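Local coordinates for protein BH2851 (Bacillus halodurans, PDB 2GFG) that is of unknown function but, as a CYTH-family protein and putative adenylate cyclase, probably acts on triphosphate-containing substrates with metal ions, at residues E7-T12 with E150-G155. Residues are numbered along the deposited sequence; the frame is centred on the assembly and turned at random.
Sequences EIERKT and EIEFEG. With EDO (1,2-ethanediol), chain H.
The Glu150 carboxylate reaches across to Lys11: CG of Glu150 is anti to its backbone N (chi1 -162°), which carries OE2 to 3.4 Å from Lys11 CB; OE2 also accepts a 3.1 Å bond from ethanediol O1, while OE1 forms salt bridges with Lys182 and Arg185. Replacing Glu150 by an alanine is likely to leave Arg185 without this carboxylate and Lys182 with Glu152 alone of the two, and to open a gap beside Lys11 CB. Glu9 OE2 and Glu152 OE2 lie 4.4 Å apart, and Lys182 forms a salt bridge with Glu152. On the other side of the sheet, the guanidinium of Arg10, bent back at chi2, holds Glu9 O in its own plane, yet NH1 stands above that carbonyl, 75° out of its plane; Glu158 and Thr162 take NH2. Arg10 N binds Phe153 O at 2.9 Å and Phe153 N binds Arg10 O at 2.7 Å. Beyond this pair, two Thr12–Ile151 bonds extend the ladder, and Thr12 CG2 touches Ile151 CG2 at 3.6 Å. Backbone bonds between the first and last strands, running antiparallel at 160°, close the eight-stranded barrel; Glu7, Glu9 and Lys11 match the ExExK signature of the CYTH tunnel fold.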
# COMPACT_ATOMS: atom_id res chain seq x y z
N GLU A 7 -10.95 2.00 0.65
CA GLU A 7 -9.83 2.74 0.11
C GLU A 7 -10.16 3.25 -1.31
O GLU A 7 -10.32 2.46 -2.24
CB GLU A 7 -8.58 1.84 0.08
CG GLU A 7 -7.31 2.51 -0.46
CD GLU A 7 -6.07 1.64 -0.26
OE1 GLU A 7 -5.73 1.34 0.91
OE2 GLU A 7 -5.43 1.26 -1.28
N ILE A 8 -10.38 4.57 -1.42
CA ILE A 8 -10.53 5.25 -2.73
C ILE A 8 -9.20 5.98 -3.01
O ILE A 8 -8.87 6.95 -2.33
CB ILE A 8 -11.68 6.29 -2.73
CG1 ILE A 8 -12.97 5.71 -2.08
CG2 ILE A 8 -11.95 6.81 -4.16
CD1 ILE A 8 -13.61 4.60 -2.86
N GLU A 9 -8.48 5.53 -4.03
CA GLU A 9 -7.10 5.96 -4.25
C GLU A 9 -6.81 6.29 -5.72
O GLU A 9 -7.19 5.54 -6.62
CB GLU A 9 -6.15 4.85 -3.78
CG GLU A 9 -4.66 5.17 -3.88
CD GLU A 9 -3.79 3.97 -3.55
OE1 GLU A 9 -3.80 3.52 -2.37
OE2 GLU A 9 -3.09 3.46 -4.46
N ARG A 10 -6.12 7.43 -5.94
CA ARG A 10 -5.56 7.78 -7.26
C ARG A 10 -4.05 7.91 -7.12
O ARG A 10 -3.57 8.33 -6.09
CB ARG A 10 -6.15 9.09 -7.77
CG ARG A 10 -7.68 9.06 -7.98
CD ARG A 10 -8.09 8.09 -9.10
NE ARG A 10 -9.55 8.07 -9.31
CZ ARG A 10 -10.43 7.42 -8.55
NH1 ARG A 10 -10.03 6.72 -7.48
NH2 ARG A 10 -11.73 7.47 -8.84
N LYS A 11 -3.32 7.57 -8.17
CA LYS A 11 -1.86 7.37 -8.07
C LYS A 11 -1.15 7.57 -9.39
O LYS A 11 -1.71 7.31 -10.44
CB LYS A 11 -1.59 5.94 -7.57
CG LYS A 11 -2.46 4.88 -8.27
CD LYS A 11 -2.10 3.46 -7.91
CE LYS A 11 -3.11 2.48 -8.55
NZ LYS A 11 -2.68 1.06 -8.47
N THR A 12 0.10 8.03 -9.32
CA THR A 12 1.01 8.00 -10.47
C THR A 12 2.46 8.01 -10.01
O THR A 12 2.80 8.64 -9.01
CB THR A 12 0.78 9.20 -11.46
OG1 THR A 12 1.60 9.02 -12.63
CG2 THR A 12 1.13 10.55 -10.80
N GLU A 150 6.49 8.03 -6.02
CA GLU A 150 5.07 7.99 -6.32
C GLU A 150 4.28 9.00 -5.50
O GLU A 150 4.52 9.17 -4.30
CB GLU A 150 4.52 6.58 -6.05
CG GLU A 150 3.17 6.28 -6.71
CD GLU A 150 2.57 4.95 -6.26
OE1 GLU A 150 3.19 4.25 -5.43
OE2 GLU A 150 1.47 4.62 -6.72
N ILE A 151 3.33 9.68 -6.15
CA ILE A 151 2.36 10.53 -5.48
C ILE A 151 1.01 9.83 -5.55
O ILE A 151 0.72 9.15 -6.54
CB ILE A 151 2.29 11.96 -6.13
CG1 ILE A 151 1.52 12.92 -5.22
CG2 ILE A 151 1.65 11.91 -7.56
CD1 ILE A 151 1.56 14.37 -5.70
N GLU A 152 0.23 9.90 -4.46
CA GLU A 152 -1.13 9.27 -4.42
C GLU A 152 -2.11 10.17 -3.70
O GLU A 152 -1.76 10.76 -2.70
CB GLU A 152 -1.10 7.92 -3.68
CG GLU A 152 0.09 7.00 -4.01
CD GLU A 152 0.46 6.07 -2.86
OE1 GLU A 152 0.37 6.50 -1.68
OE2 GLU A 152 0.89 4.94 -3.13
N PHE A 153 -3.36 10.19 -4.16
CA PHE A 153 -4.43 10.93 -3.46
C PHE A 153 -5.46 9.96 -2.89
O PHE A 153 -6.00 9.15 -3.62
CB PHE A 153 -5.11 11.92 -4.39
CG PHE A 153 -6.18 12.72 -3.72
CD1 PHE A 153 -5.86 13.67 -2.77
CD2 PHE A 153 -7.53 12.47 -4.00
CE1 PHE A 153 -6.85 14.39 -2.12
CE2 PHE A 153 -8.53 13.20 -3.34
CZ PHE A 153 -8.19 14.15 -2.41
N GLU A 154 -5.71 10.08 -1.58
CA GLU A 154 -6.71 9.26 -0.89
C GLU A 154 -8.02 10.04 -0.79
O GLU A 154 -8.11 11.04 -0.08
CB GLU A 154 -6.22 8.88 0.52
CG GLU A 154 -4.99 7.96 0.55
CD GLU A 154 -4.48 7.68 1.99
OE1 GLU A 154 -4.18 8.65 2.71
OE2 GLU A 154 -4.38 6.48 2.38
N GLY A 155 -9.04 9.57 -1.52
CA GLY A 155 -10.34 10.24 -1.57
C GLY A 155 -11.41 9.55 -0.74
O GLY A 155 -11.17 8.49 -0.14
C1 EDO H . 0.15 2.10 -3.94
O1 EDO H . 0.59 2.03 -5.30
C2 EDO H . -0.52 0.79 -3.52
O2 EDO H . 0.17 0.15 -2.42
O HOH W 1 -9.38 6.19 0.71